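Local coordinates for integron Cassette Protein Hfx_Cass5 (Unidentified, PDB 3IF4) that is of unknown function but is encoded by a mobile integron gene cassette and pairs with a second copy of itself through a shared beta sheet, at residues Lys23-Ala28 / Pro42-Phe47; Thr35-Val40 / Ser68-Glu73. All coordinates share one frame; numbering follows the deposited sequence.

From the N terminus, strand 23-32 turns through Thr-35-Arg-37 into its antiparallel neighbour, strand 38-42. Interaction 1 then closes a short loop, bringing Pro-42-Phe-47 back against the start of the first strand. Interaction 2 closes a longer one, in which the chain passes through strands 58-60 and 65-67 before Ser-68-Pro-71 meets the beginning of strand 38-42. Because the four segments alternate along the sequence, the two loops cross. The centres of the contacts lie about 20 Å apart, at the two ends of the hairpin, yet Val-27 CG2 and Val-40 CG1 pack at 4.0 Å. Together they tie both hairpin strands to the loops that follow strands 38-42 and 65-67, and both meet the second subunit.

Interaction 1: Lys23-Ala28 / Pro42-Phe47; sequences KQEFVA and PGESQF
Glu-25 sends CG anti to its own nitrogen (chi1 173°) and stays extended beyond it, so that the carboxylate reaches the loop just where Ser-45, with OG lying beside its backbone N (chi1 -63°), offers both hydroxyl and amide. The setting is the open end of a beta hairpin, away from its turn: strand 23-32 pairs antiparallel with strand 38-42, Val-27 facing Pro-42 in a non-hydrogen-bonded pair, and the loop leaving the second strand closes over one face of the buried Glu-25 carboxylate. Glu-25 OE2 takes two backbone N-H groups from the same face of its plane: Ser-45 N at 2.9 Å, nearly straight, on the syn side but tilted out of the plane, and Glu-44 N at 3.0 Å, well above it. Ser-45 OG donates to the other oxygen, Glu-25 OE1, on its syn lone pair in a short bond of 2.5 Å. Three bonds thus fix the rotation of the carboxylate and probably help to hold the loop here.

Glu-44 OE2 lies 4.5 Å from Glu-25 OE1, the two carboxylate planes 66° apart. Lys-23, bent at its last torsion, brings NZ into salt bridges with both, 2.9 Å from Glu-44 OE2 and 3.3 Å from Glu-25 OE1; each is weak as a hydrogen bond, but together they probably offset the like charges. Gly-43 N makes a weak bond to Phe-26 O, and a side chain on that glycine would run into the same carbonyl.

Beyond the loop, Pro-42 and Gln-46 rest on Trp-59. Lys-23 to Phe-26 pair in parallel with a strand of the second subunit, continuing the sheet across the interface. A water bridges the two segments, accepting from Phe-26 N at 2.8 Å and donating to Glu-44 OE2.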
ATOM      1  N   LYS A  23      11.708 -15.446  20.141  1.00 46.56           N
ATOM      2  CA  LYS A  23      11.172 -15.119  21.450  1.00 45.24           C
ATOM      3  C   LYS A  23       9.667 -14.897  21.356  1.00 47.44           C
ATOM      4  O   LYS A  23       9.201 -14.036  20.601  1.00 46.73           O
ATOM      5  CB  LYS A  23      11.866 -13.860  21.984  1.00 54.10           C
ATOM      6  CG  LYS A  23      11.142 -13.121  23.110  1.00 58.14           C
ATOM      7  CD  LYS A  23      11.446 -11.621  23.045  1.00 56.72           C
ATOM      8  CE  LYS A  23      11.313 -10.934  24.396  1.00 56.14           C
ATOM      9  NZ  LYS A  23      10.056 -11.279  25.106  1.00 61.77           N
ATOM     10  N   GLN A  24       8.909 -15.680  22.114  1.00 37.77           N
ATOM     11  CA  GLN A  24       7.465 -15.499  22.184  1.00 36.62           C
ATOM     12  C   GLN A  24       7.167 -14.358  23.160  1.00 35.99           C
ATOM     13  O   GLN A  24       7.835 -14.223  24.183  1.00 37.71           O
ATOM     14  CB  GLN A  24       6.800 -16.801  22.632  1.00 42.46           C
ATOM     15  CG  GLN A  24       5.337 -16.950  22.246  1.00 47.00           C
ATOM     16  CD  GLN A  24       4.766 -18.313  22.625  1.00 52.65           C
ATOM     17  OE1 GLN A  24       3.645 -18.651  22.251  1.00 51.94           O
ATOM     18  NE2 GLN A  24       5.543 -19.103  23.363  1.00 55.11           N
ATOM     19  N   GLU A  25       6.172 -13.532  22.848  1.00 30.28           N
ATOM     20  CA  GLU A  25       5.930 -12.320  23.629  1.00 27.72           C
ATOM     21  C   GLU A  25       4.463 -11.886  23.575  1.00 29.08           C
ATOM     22  O   GLU A  25       3.813 -11.999  22.537  1.00 34.12           O
ATOM     23  CB  GLU A  25       6.838 -11.194  23.110  1.00 36.03           C
ATOM     24  CG  GLU A  25       6.589  -9.806  23.702  1.00 40.79           C
ATOM     25  CD  GLU A  25       7.607  -8.781  23.213  1.00 40.54           C
ATOM     26  OE1 GLU A  25       8.761  -9.177  22.961  1.00 42.82           O
ATOM     27  OE2 GLU A  25       7.265  -7.588  23.079  1.00 36.94           O
ATOM     28  N   PHE A  26       3.947 -11.388  24.695  1.00 28.52           N
ATOM     29  CA  PHE A  26       2.559 -10.940  24.756  1.00 35.04           C
ATOM     30  C   PHE A  26       2.340  -9.596  24.065  1.00 32.95           C
ATOM     31  O   PHE A  26       3.152  -8.682  24.175  1.00 25.21           O
ATOM     32  CB  PHE A  26       2.084 -10.829  26.208  1.00 25.47           C
ATOM     33  CG  PHE A  26       1.547 -12.110  26.772  1.00 39.04           C
ATOM     34  CD1 PHE A  26       0.468 -12.744  26.177  1.00 37.32           C
ATOM     35  CD2 PHE A  26       2.108 -12.672  27.914  1.00 44.21           C
ATOM     36  CE1 PHE A  26      -0.038 -13.922  26.700  1.00 45.53           C
ATOM     37  CE2 PHE A  26       1.608 -13.849  28.439  1.00 41.31           C
ATOM     38  CZ  PHE A  26       0.536 -14.477  27.830  1.00 45.52           C
ATOM     39  N   VAL A  27       1.222  -9.474  23.364  1.00 32.94           N
ATOM     40  CA  VAL A  27       0.816  -8.182  22.842  1.00 24.82           C
ATOM     41  C   VAL A  27       0.119  -7.409  23.954  1.00 27.93           C
ATOM     42  O   VAL A  27      -0.862  -7.886  24.514  1.00 26.38           O
ATOM     43  CB  VAL A  27      -0.160  -8.346  21.683  1.00 23.54           C
ATOM     44  CG1 VAL A  27      -0.828  -7.018  21.376  1.00 22.04           C
ATOM     45  CG2 VAL A  27       0.558  -8.937  20.465  1.00 22.18           C
ATOM     46  N   ALA A  28       0.614  -6.219  24.274  1.00 29.79           N
ATOM     47  CA  ALA A  28      -0.033  -5.399  25.298  1.00 29.02           C
ATOM     48  C   ALA A  28      -1.292  -4.678  24.789  1.00 29.36           C
ATOM     49  O   ALA A  28      -2.221  -4.439  25.560  1.00 29.16           O
ATOM     50  CB  ALA A  28       0.952  -4.402  25.904  1.00 24.05           C
ATOM     51  N   PRO A  42       3.764  -4.140  21.443  1.00 28.70           N
ATOM     52  CA  PRO A  42       4.411  -5.306  22.044  1.00 23.60           C
ATOM     53  C   PRO A  42       4.561  -5.113  23.548  1.00 28.70           C
ATOM     54  O   PRO A  42       4.598  -3.980  24.024  1.00 30.43           O
ATOM     55  CB  PRO A  42       5.789  -5.331  21.378  1.00 23.93           C
ATOM     56  CG  PRO A  42       5.689  -4.392  20.200  1.00 33.25           C
ATOM     57  CD  PRO A  42       4.692  -3.367  20.602  1.00 25.46           C
ATOM     58  N   GLY A  43       4.641  -6.215  24.283  1.00 34.43           N
ATOM     59  CA  GLY A  43       4.774  -6.160  25.725  1.00 34.23           C
ATOM     60  C   GLY A  43       6.085  -5.556  26.192  1.00 35.57           C
ATOM     61  O   GLY A  43       6.117  -4.873  27.208  1.00 39.90           O
ATOM     62  N   GLU A  44       7.164  -5.798  25.452  1.00 35.31           N
ATOM     63  CA  GLU A  44       8.490  -5.408  25.921  1.00 40.80           C
ATOM     64  C   GLU A  44       9.480  -5.045  24.814  1.00 35.27           C
ATOM     65  O   GLU A  44      10.322  -4.177  24.998  1.00 37.11           O
ATOM     66  CB  GLU A  44       9.079  -6.497  26.837  1.00 49.59           C
ATOM     67  CG  GLU A  44       8.805  -7.931  26.388  1.00 64.13           C
ATOM     68  CD  GLU A  44       9.205  -8.979  27.431  1.00 76.94           C
ATOM     69  OE1 GLU A  44      10.026  -8.664  28.323  1.00 84.90           O
ATOM     70  OE2 GLU A  44       8.700 -10.124  27.352  1.00 72.13           O
ATOM     71  N   SER A  45       9.382  -5.700  23.664  1.00 25.90           N
ATOM     72  CA  SER A  45      10.348  -5.462  22.597  1.00 40.76           C
ATOM     73  C   SER A  45      10.119  -4.147  21.842  1.00 34.57           C
ATOM     74  O   SER A  45       8.997  -3.636  21.779  1.00 28.73           O
ATOM     75  CB  SER A  45      10.353  -6.632  21.617  1.00 42.61           C
ATOM     76  OG  SER A  45      10.777  -7.817  22.257  1.00 44.78           O
ATOM     77  N   GLN A  46      11.194  -3.612  21.272  1.00 36.74           N
ATOM     78  CA  GLN A  46      11.108  -2.452  20.386  1.00 40.19           C
ATOM     79  C   GLN A  46      11.636  -2.790  18.980  1.00 37.47           C
ATOM     80  O   GLN A  46      12.543  -3.608  18.828  1.00 41.46           O
ATOM     81  CB  GLN A  46      11.864  -1.262  20.985  1.00 50.89           C
ATOM     82  CG  GLN A  46      13.273  -1.592  21.461  1.00 68.79           C
ATOM     83  CD  GLN A  46      14.103  -0.350  21.733  1.00 84.63           C
ATOM     84  OE1 GLN A  46      13.660   0.572  22.423  1.00 91.80           O
ATOM     85  NE2 GLN A  46      15.315  -0.317  21.186  1.00 85.75           N
ATOM     86  N   PHE A  47      11.070  -2.165  17.952  1.00 34.20           N
ATOM     87  CA  PHE A  47      11.424  -2.519  16.581  1.00 33.92           C
ATOM     88  C   PHE A  47      11.805  -1.316  15.714  1.00 39.87           C
ATOM     89  O   PHE A  47      11.168  -1.050  14.691  1.00 39.93           O
ATOM     90  CB  PHE A  47      10.283  -3.295  15.931  1.00 35.77           C
ATOM     91  CG  PHE A  47       9.948  -4.587  16.625  1.00 31.81           C
ATOM     92  CD1 PHE A  47       9.028  -4.615  17.663  1.00 28.69           C
ATOM     93  CD2 PHE A  47      10.545  -5.777  16.232  1.00 26.31           C
ATOM     94  CE1 PHE A  47       8.711  -5.803  18.301  1.00 26.74           C
ATOM     95  CE2 PHE A  47      10.223  -6.970  16.861  1.00 29.47           C
ATOM     96  CZ  PHE A  47       9.301  -6.981  17.896  1.00 24.50           C
TER
HETATM   97  O   HOH W   1       5.734 -11.247  26.823  1.00 39.15           O

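Interaction 2: Thr35-Val40 / Ser68-Glu73; sequences TGRIHV and SPVPRE
Ile-38 and Ser-68 join by two hydrogen bonds, where strand 38-42 of the antiparallel sheet begins and the chain has just left its neighbour, strand 65-67. Ser-68 N donates to Ile-38 O at 3.1 Å; in return Ile-38 N reaches the serine side chain, 3.2 Å from OG. That hydroxyl turns its own proton to Pro-69 O, 2.9 Å from OG and on a lone pair in the carbonyl plane. Set between its backbone N and carbonyl carbon (chi1 68°), OG also lies against Ile-38 CG2. With alanine in place of Ser-68, the hydroxyl is gone, and Ile-38 N would probably lose its acceptor and Pro-69 O its donor.

Next to this pair, the aliphatic part of Arg-37 runs along the loop backbone: CD is 3.3 Å from Ser-68 O, and CG packs on Val-70 CG2. The guanidinium, Ser-68 O lying obliquely to it, has its stronger partner outside, NE in a salt bridge with Asp-33. Further out, OG1 of Thr-35 meets CG2 of Val-70, the side chains crossing at about a right angle.

Gly-36 brings its bare backbone up to the Pro-71 ring; a side chain there would be tight against the ring and jammed against Thr-35 O. The second subunit adds Trp-79, packed on Ser-68 and Pro-69, and Tyr-76, whose OH hydrogen-bonds Gly-36 O. That same carbonyl oxygen lies 3.0 Å from Pro-71 CD.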
ATOM      1  N   THR A  35      -6.854   7.934  12.655  1.00 40.41           N
ATOM      2  CA  THR A  35      -6.664   7.992  11.208  1.00 39.86           C
ATOM      3  C   THR A  35      -6.948   6.642  10.542  1.00 41.29           C
ATOM      4  O   THR A  35      -6.885   6.522   9.325  1.00 42.86           O
ATOM      5  CB  THR A  35      -5.255   8.486  10.835  1.00 40.25           C
ATOM      6  OG1 THR A  35      -5.199   8.757   9.431  1.00 63.04           O
ATOM      7  CG2 THR A  35      -4.217   7.451  11.175  1.00 39.39           C
ATOM      8  N   GLY A  36      -7.264   5.627  11.340  1.00 39.67           N
ATOM      9  CA  GLY A  36      -7.689   4.351  10.792  1.00 29.22           C
ATOM     10  C   GLY A  36      -6.581   3.320  10.690  1.00 35.45           C
ATOM     11  O   GLY A  36      -6.810   2.208  10.221  1.00 30.34           O
ATOM     12  N   ARG A  37      -5.377   3.678  11.122  1.00 28.21           N
ATOM     13  CA  ARG A  37      -4.274   2.715  11.166  1.00 34.05           C
ATOM     14  C   ARG A  37      -4.428   1.733  12.342  1.00 34.86           C
ATOM     15  O   ARG A  37      -4.918   2.094  13.414  1.00 26.85           O
ATOM     16  CB  ARG A  37      -2.933   3.445  11.251  1.00 33.14           C
ATOM     17  CG  ARG A  37      -2.746   4.478  10.151  1.00 34.28           C
ATOM     18  CD  ARG A  37      -1.410   5.172  10.252  1.00 38.74           C
ATOM     19  NE  ARG A  37      -1.235   5.843  11.536  1.00 43.99           N
ATOM     20  CZ  ARG A  37      -0.192   6.611  11.837  1.00 53.12           C
ATOM     21  NH1 ARG A  37       0.766   6.805  10.937  1.00 60.97           N
ATOM     22  NH2 ARG A  37      -0.103   7.188  13.031  1.00 51.86           N
ATOM     23  N   ILE A  38      -4.031   0.484  12.132  1.00 26.76           N
ATOM     24  CA  ILE A  38      -4.067  -0.481  13.216  1.00 26.09           C
ATOM     25  C   ILE A  38      -2.692  -0.599  13.873  1.00 28.39           C
ATOM     26  O   ILE A  38      -1.669  -0.743  13.192  1.00 29.21           O
ATOM     27  CB  ILE A  38      -4.604  -1.860  12.771  1.00 23.80           C
ATOM     28  CG1 ILE A  38      -4.629  -2.818  13.968  1.00 23.06           C
ATOM     29  CG2 ILE A  38      -3.780  -2.422  11.621  1.00 23.81           C
ATOM     30  CD1 ILE A  38      -5.529  -4.027  13.777  1.00 23.61           C
ATOM     31  N   HIS A  39      -2.690  -0.525  15.204  1.00 25.14           N
ATOM     32  CA  HIS A  39      -1.472  -0.513  16.008  1.00 23.90           C
ATOM     33  C   HIS A  39      -1.339  -1.767  16.858  1.00 32.94           C
ATOM     34  O   HIS A  39      -2.300  -2.188  17.506  1.00 29.57           O
ATOM     35  CB  HIS A  39      -1.471   0.696  16.941  1.00 24.44           C
ATOM     36  CG  HIS A  39      -1.163   1.996  16.261  1.00 25.40           C
ATOM     37  ND1 HIS A  39      -2.084   2.667  15.479  1.00 29.11           N
ATOM     38  CD2 HIS A  39      -0.046   2.758  16.268  1.00 26.05           C
ATOM     39  CE1 HIS A  39      -1.543   3.786  15.032  1.00 30.62           C
ATOM     40  NE2 HIS A  39      -0.307   3.866  15.494  1.00 36.75           N
ATOM     41  N   VAL A  40      -0.144  -2.355  16.853  1.00 25.15           N
ATOM     42  CA  VAL A  40       0.168  -3.476  17.723  1.00 31.10           C
ATOM     43  C   VAL A  40       1.291  -3.066  18.680  1.00 33.81           C
ATOM     44  O   VAL A  40       2.412  -2.772  18.256  1.00 32.20           O
ATOM     45  CB  VAL A  40       0.590  -4.737  16.935  1.00 33.97           C
ATOM     46  CG1 VAL A  40       0.967  -5.861  17.904  1.00 29.24           C
ATOM     47  CG2 VAL A  40      -0.519  -5.188  15.999  1.00 22.19           C
ATOM     48  N   SER A  68       0.221  -0.085  10.785  1.00 37.83           N
ATOM     49  CA  SER A  68       0.008  -0.138   9.348  1.00 32.41           C
ATOM     50  C   SER A  68      -0.056   1.274   8.793  1.00 36.75           C
ATOM     51  O   SER A  68      -0.004   2.242   9.550  1.00 31.69           O
ATOM     52  CB  SER A  68      -1.305  -0.863   9.049  1.00 32.42           C
ATOM     53  OG  SER A  68      -2.424  -0.106   9.484  1.00 31.28           O
ATOM     54  N   PRO A  69      -0.153   1.400   7.462  1.00 38.33           N
ATOM     55  CA  PRO A  69      -0.472   2.690   6.850  1.00 38.04           C
ATOM     56  C   PRO A  69      -1.954   2.967   7.042  1.00 43.31           C
ATOM     57  O   PRO A  69      -2.653   2.138   7.627  1.00 37.52           O
ATOM     58  CB  PRO A  69      -0.199   2.455   5.363  1.00 29.56           C
ATOM     59  CG  PRO A  69       0.581   1.180   5.287  1.00 37.78           C
ATOM     60  CD  PRO A  69       0.142   0.372   6.454  1.00 39.26           C
ATOM     61  N   VAL A  70      -2.429   4.110   6.556  1.00 45.38           N
ATOM     62  CA  VAL A  70      -3.854   4.396   6.585  1.00 40.57           C
ATOM     63  C   VAL A  70      -4.543   3.428   5.632  1.00 40.12           C
ATOM     64  O   VAL A  70      -4.021   3.137   4.565  1.00 40.82           O
ATOM     65  CB  VAL A  70      -4.143   5.851   6.173  1.00 43.52           C
ATOM     66  CG1 VAL A  70      -5.640   6.106   6.116  1.00 48.94           C
ATOM     67  CG2 VAL A  70      -3.479   6.819   7.138  1.00 33.51           C
ATOM     68  N   PRO A  71      -5.703   2.894   6.028  1.00 50.27           N
ATOM     69  CA  PRO A  71      -6.476   2.018   5.137  1.00 57.75           C
ATOM     70  C   PRO A  71      -6.928   2.765   3.884  1.00 61.61           C
ATOM     71  O   PRO A  71      -6.933   3.994   3.891  1.00 64.06           O
ATOM     72  CB  PRO A  71      -7.701   1.668   5.989  1.00 60.03           C
ATOM     73  CG  PRO A  71      -7.776   2.793   7.000  1.00 57.38           C
ATOM     74  CD  PRO A  71      -6.345   3.019   7.343  1.00 50.87           C
ATOM     75  N   ARG A  72      -7.280   2.039   2.841  1.00 60.84           N
ATOM     76  CA  ARG A  72      -7.857   2.632   1.644  1.00 60.99           C
ATOM     77  C   ARG A  72      -8.385   1.590   0.659  1.00 53.52           C
ATOM     78  O   ARG A  72      -7.742   0.607   0.424  1.00 47.84           O
ATOM     79  CB  ARG A  72      -6.861   3.591   0.997  1.00 69.01           C
ATOM     80  CG  ARG A  72      -5.619   2.983   0.437  1.00 74.45           C
ATOM     81  CD  ARG A  72      -4.672   4.015  -0.086  1.00 80.52           C
ATOM     82  NE  ARG A  72      -3.494   3.401  -0.666  1.00 84.81           N
ATOM     83  CZ  ARG A  72      -2.441   2.997   0.019  1.00 81.79           C
ATOM     84  NH1 ARG A  72      -2.413   3.117   1.323  1.00 74.11           N
ATOM     85  NH2 ARG A  72      -1.425   2.450  -0.606  1.00 84.17           N
ATOM     86  N   GLU A  73      -9.578   1.816   0.113  1.00 54.14           N
ATOM     87  CA  GLU A  73     -10.111   0.956  -0.935  1.00 56.86           C
ATOM     88  C   GLU A  73      -9.253   1.063  -2.190  1.00 58.16           C
ATOM     89  O   GLU A  73      -8.548   2.059  -2.397  1.00 39.44           O
ATOM     90  CB  GLU A  73     -11.533   1.363  -1.329  1.00 62.11           C
ATOM     91  CG  GLU A  73     -12.432   1.862  -0.223  1.00 71.36           C
ATOM     92  CD  GLU A  73     -13.758   2.361  -0.778  1.00 82.00           C
ATOM     93  OE1 GLU A  73     -13.857   2.526  -2.014  1.00 84.78           O
ATOM     94  OE2 GLU A  73     -14.699   2.588   0.011  1.00 85.27           O
TER